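Local coordinates for protein proteophosphoglycan (Silicibacter pomeroyi DSS-3, PDB 2RE3) that is of unknown function but belongs to the two-domain DUF1285 family, whose members have been suggested to take part in signal transduction, at residues I41-A46 and W51-T56; D76-V81 and I89-A94. One frame throughout, in Å; residues are numbered along the deposited sequence.

Interaction 1 (I41-A46 and W51-T56); sequences IDMRIA and WFYQGT
The guanidinium of Arg-44 lies flat over the Phe-52 ring in a cation-pi stack, planes 20° apart, with Arg-44 NH2 above the middle of the ring and Arg-44 CZ 4.2 Å from its centroid. Ala-46 CB meets the rim of the same ring, near its plane, 3.6 Å from Phe-52 CE1. A bend at chi3 (70°) folds the otherwise extended Arg-44 chain over the ring, and its NH1 also forms a salt bridge with Asp-92. On the other sheet face, Ile-45 CG1 sits over the five-membered ring of Trp-51, 3.7 Å from its centroid, in a CH-pi contact, while Ile-45 CD1 reaches Trp-51 CZ2. The selenium of Met-43 (selenomethionine) lies at the edges of both the Trp-51 and Tyr-53 rings, a double Met-aromatic contact. An alanine in place of Trp-51 would probably strip the aromatic face from Ile-45, leave the Met-43 selenium with Tyr-53 as its aromatic neighbour across the hairpin, and open a gap next to helix 61-68, whose Val-64 and Phe-67 also touch the indole. Three backbone hydrogen bonds join the strands: Arg-44 N to Phe-52 O (3.1 Å), Phe-52 N to Arg-44 O (2.8 Å) and Gln-54 N to Asp-42 O (2.9 Å). A type I' turn from Tyr-53 to Thr-56 then leads the chain onward. Paired in antiparallel register, strands 37-45 and 51-53 form a beta hairpin of the mixed sheet in the DUF1285 N-terminal domain.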
ATOM      1  N   ILE A  41       3.331   9.934  16.955  1.00 30.14           N
ATOM      2  CA  ILE A  41       3.019  11.302  16.546  1.00 28.90           C
ATOM      3  C   ILE A  41       1.584  11.323  16.076  1.00 27.88           C
ATOM      4  O   ILE A  41       0.999  10.291  15.803  1.00 26.45           O
ATOM      5  CB  ILE A  41       3.975  11.847  15.459  1.00 30.45           C
ATOM      6  CG1 ILE A  41       4.053  10.906  14.251  1.00 29.81           C
ATOM      7  CG2 ILE A  41       5.382  12.088  16.051  1.00 26.39           C
ATOM      8  CD1 ILE A  41       4.938  11.458  13.162  1.00 29.48           C
ATOM      9  N   ASP A  42       1.003  12.504  15.993  1.00 28.35           N
ATOM     10  CA  ASP A  42      -0.384  12.613  15.580  1.00 27.45           C
ATOM     11  C   ASP A  42      -0.431  12.611  14.037  1.00 25.13           C
ATOM     12  O   ASP A  42      -0.721  13.619  13.363  1.00 23.84           O
ATOM     13  CB  ASP A  42      -1.027  13.854  16.211  1.00 27.03           C
ATOM     14  CG  ASP A  42      -2.543  13.810  16.180  1.00 30.50           C
ATOM     15  OD1 ASP A  42      -3.125  13.082  15.332  1.00 24.23           O
ATOM     16  OD2 ASP A  42      -3.158  14.519  17.016  1.00 35.86           O
HETATM   17  N   MSE A  43      -0.157  11.441  13.495  1.00 21.90           N
HETATM   18  CA  MSE A  43      -0.168  11.247  12.073  1.00 22.32           C
HETATM   19  C   MSE A  43      -1.050  10.042  11.751  1.00 23.83           C
HETATM   20  O   MSE A  43      -0.938   8.998  12.393  1.00 23.35           O
HETATM   21  CB  MSE A  43       1.267  11.033  11.551  1.00 21.47           C
HETATM   22  CG  MSE A  43       1.426  11.127  10.028  1.00 22.82           C
HETATM   23 SE   MSE A  43       1.300  12.971   9.388  0.75 19.66          SE
HETATM   24  CE  MSE A  43       3.180  13.368   9.353  1.00 17.10           C
ATOM     25  N   ARG A  44      -1.884  10.194  10.726  1.00 23.48           N
ATOM     26  CA  ARG A  44      -2.809   9.164  10.309  1.00 24.08           C
ATOM     27  C   ARG A  44      -2.835   9.146   8.798  1.00 23.93           C
ATOM     28  O   ARG A  44      -3.036  10.191   8.201  1.00 23.89           O
ATOM     29  CB  ARG A  44      -4.194   9.491  10.819  1.00 24.12           C
ATOM     30  CG  ARG A  44      -5.282   8.603  10.280  1.00 25.85           C
ATOM     31  CD  ARG A  44      -6.571   8.753  11.102  1.00 22.85           C
ATOM     32  NE  ARG A  44      -7.175  10.060  10.884  1.00 23.52           N
ATOM     33  CZ  ARG A  44      -7.970  10.365   9.860  1.00 22.17           C
ATOM     34  NH1 ARG A  44      -8.299   9.456   8.963  1.00 24.15           N
ATOM     35  NH2 ARG A  44      -8.458  11.596   9.739  1.00 23.71           N
ATOM     36  N   ILE A  45      -2.608   7.975   8.196  1.00 22.32           N
ATOM     37  CA  ILE A  45      -2.796   7.765   6.768  1.00 20.00           C
ATOM     38  C   ILE A  45      -4.206   7.261   6.541  1.00 22.52           C
ATOM     39  O   ILE A  45      -4.536   6.103   6.862  1.00 23.17           O
ATOM     40  CB  ILE A  45      -1.811   6.726   6.202  1.00 19.88           C
ATOM     41  CG1 ILE A  45      -0.361   7.119   6.561  1.00 19.98           C
ATOM     42  CG2 ILE A  45      -1.987   6.600   4.691  1.00 12.00           C
ATOM     43  CD1 ILE A  45       0.697   6.148   6.089  1.00 16.91           C
ATOM     44  N   ALA A  46      -5.058   8.125   6.009  1.00 21.75           N
ATOM     45  CA  ALA A  46      -6.450   7.714   5.742  1.00 24.20           C
ATOM     46  C   ALA A  46      -6.501   6.626   4.667  1.00 24.32           C
ATOM     47  O   ALA A  46      -5.569   6.457   3.895  1.00 25.61           O
ATOM     48  CB  ALA A  46      -7.330   8.905   5.341  1.00 20.40           C
ATOM     49  N   TRP A  51      -2.722  11.944   4.171  1.00 24.03           N
ATOM     50  CA  TRP A  51      -2.045  11.991   5.469  1.00 23.28           C
ATOM     51  C   TRP A  51      -2.639  13.133   6.273  1.00 23.82           C
ATOM     52  O   TRP A  51      -2.883  14.229   5.737  1.00 27.54           O
ATOM     53  CB  TRP A  51      -0.542  12.181   5.277  1.00 22.08           C
ATOM     54  CG  TRP A  51       0.206  10.939   4.845  1.00 21.80           C
ATOM     55  CD1 TRP A  51      -0.142  10.076   3.856  1.00 23.69           C
ATOM     56  CD2 TRP A  51       1.455  10.457   5.373  1.00 21.84           C
ATOM     57  NE1 TRP A  51       0.816   9.083   3.729  1.00 22.15           N
ATOM     58  CE2 TRP A  51       1.792   9.294   4.666  1.00 22.04           C
ATOM     59  CE3 TRP A  51       2.311  10.895   6.389  1.00 23.78           C
ATOM     60  CZ2 TRP A  51       2.944   8.560   4.948  1.00 25.76           C
ATOM     61  CZ3 TRP A  51       3.454  10.159   6.661  1.00 22.96           C
ATOM     62  CH2 TRP A  51       3.764   9.020   5.939  1.00 21.12           C
ATOM     63  N   PHE A  52      -2.922  12.880   7.543  1.00 22.12           N
ATOM     64  CA  PHE A  52      -3.493  13.906   8.403  1.00 20.68           C
ATOM     65  C   PHE A  52      -2.519  14.137   9.510  1.00 20.87           C
ATOM     66  O   PHE A  52      -1.981  13.178  10.034  1.00 19.80           O
ATOM     67  CB  PHE A  52      -4.795  13.444   9.007  1.00 21.33           C
ATOM     68  CG  PHE A  52      -5.946  13.449   8.051  1.00 21.31           C
ATOM     69  CD1 PHE A  52      -6.164  12.389   7.205  1.00 23.58           C
ATOM     70  CD2 PHE A  52      -6.836  14.489   8.034  1.00 21.47           C
ATOM     71  CE1 PHE A  52      -7.255  12.395   6.346  1.00 21.87           C
ATOM     72  CE2 PHE A  52      -7.900  14.475   7.190  1.00 22.43           C
ATOM     73  CZ  PHE A  52      -8.098  13.418   6.345  1.00 18.20           C
ATOM     74  N   TYR A  53      -2.277  15.403   9.851  1.00 19.57           N
ATOM     75  CA  TYR A  53      -1.376  15.738  10.945  1.00 20.00           C
ATOM     76  C   TYR A  53      -2.152  16.594  11.959  1.00 20.69           C
ATOM     77  O   TYR A  53      -2.684  17.635  11.625  1.00 18.94           O
ATOM     78  CB  TYR A  53      -0.130  16.457  10.414  1.00 19.25           C
ATOM     79  CG  TYR A  53       0.845  16.896  11.485  1.00 18.46           C
ATOM     80  CD1 TYR A  53       1.636  15.977  12.151  1.00 18.97           C
ATOM     81  CD2 TYR A  53       0.981  18.231  11.823  1.00 20.14           C
ATOM     82  CE1 TYR A  53       2.526  16.385  13.154  1.00 17.36           C
ATOM     83  CE2 TYR A  53       1.866  18.652  12.816  1.00 18.44           C
ATOM     84  CZ  TYR A  53       2.644  17.728  13.470  1.00 20.17           C
ATOM     85  OH  TYR A  53       3.523  18.139  14.448  1.00 14.91           O
ATOM     86  N   GLN A  54      -2.239  16.138  13.199  1.00 21.15           N
ATOM     87  CA  GLN A  54      -3.049  16.835  14.181  1.00 21.61           C
ATOM     88  C   GLN A  54      -4.476  17.062  13.668  1.00 21.15           C
ATOM     89  O   GLN A  54      -5.095  18.067  14.018  1.00 19.48           O
ATOM     90  CB  GLN A  54      -2.444  18.198  14.528  1.00 19.69           C
ATOM     91  CG  GLN A  54      -1.053  18.176  15.110  1.00 21.40           C
ATOM     92  CD  GLN A  54      -0.390  19.551  15.039  1.00 22.51           C
ATOM     93  OE1 GLN A  54      -0.902  20.458  14.361  1.00 26.68           O
ATOM     94  NE2 GLN A  54       0.753  19.705  15.702  1.00 18.69           N
ATOM     95  N   GLY A  55      -4.983  16.153  12.838  1.00 20.95           N
ATOM     96  CA  GLY A  55      -6.354  16.267  12.308  1.00 21.34           C
ATOM     97  C   GLY A  55      -6.516  17.075  11.035  1.00 22.22           C
ATOM     98  O   GLY A  55      -7.598  17.171  10.531  1.00 24.71           O
ATOM     99  N   THR A  56      -5.443  17.663  10.519  1.00 25.17           N
ATOM    100  CA  THR A  56      -5.488  18.497   9.310  1.00 25.39           C
ATOM    101  C   THR A  56      -4.773  17.775   8.191  1.00 25.58           C
ATOM    102  O   THR A  56      -3.635  17.322   8.376  1.00 23.43           O
ATOM    103  CB  THR A  56      -4.772  19.875   9.484  1.00 25.38           C
ATOM    104  OG1 THR A  56      -5.308  20.572  10.613  1.00 25.95           O
ATOM    105  CG2 THR A  56      -4.927  20.758   8.218  1.00 22.79           C
TER
HETATM  106  O   HOH W   1      -3.755  13.024  12.521  1.00 23.61           O

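Interaction 2 (D76-V81 and I89-A94); sequences DRFYLV and IRVDDA
A splayed beta hairpin, strands 77-81 and 86-91, brings Phe-78 against Ile-89 and Val-91. One straight backbone hydrogen bond ties the two segments: Ile-89 N donates to Phe-78 O at 3.0 Å with an N-H...O angle of 167°, although with the donor tilted out of the carbonyl plane. Beyond it the strands diverge, their short axes running at 136° to each other, and side chains take over the contact. Phe-78 and Val-91 cross at about a right angle, and the methyl Val-91 CG2 comes obliquely to the ring, 3.5 Å from Phe-78 CD1. With CG anti to its own carbonyl carbon (chi1 -60°), the Phe-78 ring is carried across to Val-91, while Phe-78 CB stays near Ile-89 CG1 at 4.1 Å. The two branches of Ile-89 divide the work: CG1 serves Phe-78, whereas CG2 packs against Leu-80 CG at 3.8 Å, again with the side chains crossing. Leu-71 of the adjoining strand 71-74 touches both Leu-80 and Ile-89, and Leu-151 of the C-terminal half touches Phe-78. Within strand 77-81, Arg-77 NE donates to Tyr-79 OH over 2.8 Å, linking two side chains that leave the strand on the face opposite Phe-78. Apolar packing of this sort, around a hairpin whose strands fan apart, joins strand 86-91 to strand 77-81 and, through Leu-71, to edge strand 71-74 of the mixed sheet in the DUF1285 N-terminal domain.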
ATOM      1  N   ASP A  76       1.779  -5.711  13.198  0.50 31.98           N
ATOM      2  CA  ASP A  76       0.666  -5.090  12.471  0.50 31.51           C
ATOM      3  C   ASP A  76       0.647  -3.560  12.543  0.50 31.54           C
ATOM      4  O   ASP A  76      -0.258  -2.918  12.025  0.50 31.84           O
ATOM      5  CB  ASP A  76      -0.697  -5.689  12.901  0.50 31.39           C
ATOM      6  CG  ASP A  76      -0.960  -5.624  14.404  0.50 30.03           C
ATOM      7  OD1 ASP A  76      -0.057  -5.355  15.229  0.50 25.30           O
ATOM      8  OD2 ASP A  76      -2.124  -5.886  14.762  0.50 36.76           O
ATOM      9  N   ARG A  77       1.681  -2.972  13.121  1.00 33.41           N
ATOM     10  CA  ARG A  77       1.730  -1.531  13.327  1.00 32.24           C
ATOM     11  C   ARG A  77       2.694  -0.846  12.377  1.00 29.82           C
ATOM     12  O   ARG A  77       3.491  -1.488  11.715  1.00 29.15           O
ATOM     13  CB  ARG A  77       2.170  -1.255  14.740  1.00 36.02           C
ATOM     14  CG  ARG A  77       1.106  -1.579  15.795  1.00 40.77           C
ATOM     15  CD  ARG A  77       1.742  -1.608  17.174  1.00 46.71           C
ATOM     16  NE  ARG A  77       3.058  -2.273  17.097  1.00 53.34           N
ATOM     17  CZ  ARG A  77       3.328  -3.550  17.415  1.00 53.24           C
ATOM     18  NH1 ARG A  77       2.398  -4.375  17.916  1.00 50.72           N
ATOM     19  NH2 ARG A  77       4.573  -3.993  17.249  1.00 51.42           N
ATOM     20  N   PHE A  78       2.610   0.477  12.313  1.00 27.98           N
ATOM     21  CA  PHE A  78       3.434   1.235  11.396  1.00 25.55           C
ATOM     22  C   PHE A  78       4.229   2.372  12.060  1.00 25.77           C
ATOM     23  O   PHE A  78       3.746   3.067  12.966  1.00 23.86           O
ATOM     24  CB  PHE A  78       2.558   1.788  10.286  1.00 26.00           C
ATOM     25  CG  PHE A  78       1.856   0.728   9.489  1.00 24.24           C
ATOM     26  CD1 PHE A  78       0.615   0.267   9.877  1.00 27.56           C
ATOM     27  CD2 PHE A  78       2.438   0.202   8.361  1.00 25.19           C
ATOM     28  CE1 PHE A  78      -0.024  -0.704   9.145  1.00 25.13           C
ATOM     29  CE2 PHE A  78       1.830  -0.770   7.639  1.00 26.74           C
ATOM     30  CZ  PHE A  78       0.588  -1.237   8.023  1.00 26.46           C
ATOM     31  N   TYR A  79       5.457   2.545  11.576  1.00 24.85           N
ATOM     32  CA  TYR A  79       6.385   3.517  12.115  1.00 25.78           C
ATOM     33  C   TYR A  79       7.025   4.313  10.984  1.00 25.31           C
ATOM     34  O   TYR A  79       6.973   3.899   9.832  1.00 24.45           O
ATOM     35  CB  TYR A  79       7.469   2.805  12.928  1.00 25.58           C
ATOM     36  CG  TYR A  79       6.874   1.984  14.027  1.00 25.24           C
ATOM     37  CD1 TYR A  79       6.421   0.702  13.782  1.00 25.34           C
ATOM     38  CD2 TYR A  79       6.711   2.502  15.301  1.00 27.77           C
ATOM     39  CE1 TYR A  79       5.871  -0.062  14.769  1.00 24.08           C
ATOM     40  CE2 TYR A  79       6.115   1.740  16.304  1.00 29.17           C
ATOM     41  CZ  TYR A  79       5.705   0.457  16.011  1.00 26.15           C
ATOM     42  OH  TYR A  79       5.130  -0.321  16.960  1.00 30.92           O
ATOM     43  N   LEU A  80       7.562   5.479  11.326  1.00 24.39           N
ATOM     44  CA  LEU A  80       8.510   6.196  10.465  1.00 24.88           C
ATOM     45  C   LEU A  80       9.836   6.029  11.172  1.00 22.77           C
ATOM     46  O   LEU A  80       9.951   6.353  12.342  1.00 20.34           O
ATOM     47  CB  LEU A  80       8.142   7.690  10.333  1.00 23.62           C
ATOM     48  CG  LEU A  80       6.679   7.905   9.929  1.00 24.99           C
ATOM     49  CD1 LEU A  80       6.357   9.341   9.937  1.00 16.99           C
ATOM     50  CD2 LEU A  80       6.385   7.286   8.568  1.00 23.02           C
ATOM     51  N   VAL A  81      10.818   5.501  10.466  1.00 22.85           N
ATOM     52  CA  VAL A  81      12.068   5.080  11.070  1.00 22.78           C
ATOM     53  C   VAL A  81      13.246   5.642  10.300  1.00 24.89           C
ATOM     54  O   VAL A  81      13.329   5.504   9.095  1.00 27.88           O
ATOM     55  CB  VAL A  81      12.138   3.554  11.080  1.00 22.69           C
ATOM     56  CG1 VAL A  81      13.438   3.049  11.732  1.00 17.49           C
ATOM     57  CG2 VAL A  81      10.900   3.006  11.799  1.00 21.04           C
ATOM     58  N   ILE A  89       2.898   5.804  13.727  1.00 25.01           N
ATOM     59  CA  ILE A  89       1.767   6.458  13.067  1.00 27.02           C
ATOM     60  C   ILE A  89       0.563   5.538  13.019  1.00 28.03           C
ATOM     61  O   ILE A  89       0.674   4.354  13.258  1.00 32.30           O
ATOM     62  CB  ILE A  89       2.096   6.978  11.637  1.00 26.80           C
ATOM     63  CG1 ILE A  89       2.367   5.846  10.677  1.00 27.11           C
ATOM     64  CG2 ILE A  89       3.305   7.854  11.659  1.00 27.01           C
ATOM     65  CD1 ILE A  89       2.299   6.316   9.270  1.00 32.38           C
ATOM     66  N   ARG A  90      -0.588   6.120  12.723  1.00 28.86           N
ATOM     67  CA  ARG A  90      -1.849   5.426  12.656  1.00 29.36           C
ATOM     68  C   ARG A  90      -2.128   5.196  11.200  1.00 26.98           C
ATOM     69  O   ARG A  90      -1.990   6.114  10.404  1.00 25.37           O
ATOM     70  CB  ARG A  90      -2.964   6.306  13.222  1.00 30.07           C
ATOM     71  CG  ARG A  90      -3.450   5.936  14.612  1.00 37.29           C
ATOM     72  CD  ARG A  90      -4.647   6.828  15.039  1.00 35.95           C
ATOM     73  NE  ARG A  90      -4.132   8.164  15.311  1.00 43.52           N
ATOM     74  CZ  ARG A  90      -4.753   9.311  15.063  1.00 41.54           C
ATOM     75  NH1 ARG A  90      -5.968   9.337  14.535  1.00 48.38           N
ATOM     76  NH2 ARG A  90      -4.137  10.445  15.349  1.00 42.52           N
ATOM     77  N   VAL A  91      -2.543   3.991  10.840  1.00 26.29           N
ATOM     78  CA  VAL A  91      -2.928   3.732   9.463  1.00 26.38           C
ATOM     79  C   VAL A  91      -4.304   3.098   9.490  1.00 27.58           C
ATOM     80  O   VAL A  91      -4.497   2.064  10.114  1.00 27.00           O
ATOM     81  CB  VAL A  91      -1.929   2.819   8.734  1.00 25.62           C
ATOM     82  CG1 VAL A  91      -2.402   2.577   7.319  1.00 20.30           C
ATOM     83  CG2 VAL A  91      -0.514   3.424   8.770  1.00 21.51           C
ATOM     84  N   ASP A  92      -5.259   3.747   8.837  1.00 28.17           N
ATOM     85  CA  ASP A  92      -6.634   3.341   8.940  1.00 27.46           C
ATOM     86  C   ASP A  92      -6.792   2.005   8.295  1.00 27.41           C
ATOM     87  O   ASP A  92      -7.401   1.131   8.870  1.00 26.34           O
ATOM     88  CB  ASP A  92      -7.561   4.356   8.276  1.00 27.24           C
ATOM     89  CG  ASP A  92      -7.802   5.566   9.153  1.00 31.65           C
ATOM     90  OD1 ASP A  92      -7.393   5.532  10.333  1.00 26.56           O
ATOM     91  OD2 ASP A  92      -8.387   6.551   8.650  1.00 33.13           O
ATOM     92  N   ASP A  93      -6.215   1.861   7.108  1.00 28.58           N
ATOM     93  CA  ASP A  93      -6.314   0.641   6.331  1.00 29.44           C
ATOM     94  C   ASP A  93      -4.924   0.230   5.798  1.00 27.74           C
ATOM     95  O   ASP A  93      -4.180  -0.427   6.507  1.00 27.43           O
ATOM     96  CB  ASP A  93      -7.348   0.840   5.219  1.00 31.23           C
ATOM     97  CG  ASP A  93      -7.779  -0.457   4.580  1.00 31.52           C
ATOM     98  OD1 ASP A  93      -7.258  -1.513   4.951  1.00 32.87           O
ATOM     99  OD2 ASP A  93      -8.664  -0.422   3.709  1.00 39.08           O
ATOM    100  N   ALA A  94      -4.560   0.616   4.577  1.00 25.38           N
ATOM    101  CA  ALA A  94      -3.245   0.287   4.057  1.00 23.58           C
ATOM    102  C   ALA A  94      -2.446   1.575   4.027  1.00 24.45           C
ATOM    103  O   ALA A  94      -3.022   2.659   3.959  1.00 23.80           O
ATOM    104  CB  ALA A  94      -3.347  -0.331   2.685  1.00 19.68           C
TER

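How the interactions relate
Interactions 1 and 2 belong to one mixed sheet, their centres about 11 Å apart, and meet where strand 37-45 runs parallel to strand 86-91. Arg-90 is the principal link: its NH2 forms a salt bridge with Asp-42 OD1 at 2.8 Å, its backbone N probably bonds to Met-43 O at 2.9 Å, and its NH1 packs on Arg-44 CD. On the face that carries Trp-51, Ile-45 CD1 and Ile-89 CD1 touch at 3.6 Å, making the hydrophobic packing continuous from the Trp-51 side to Leu-80. The two hairpins follow one another along the chain and each supplies one strand of this central parallel pair, giving the sheet order 3-2-1-6-5-4, which recurs in the C-terminal half.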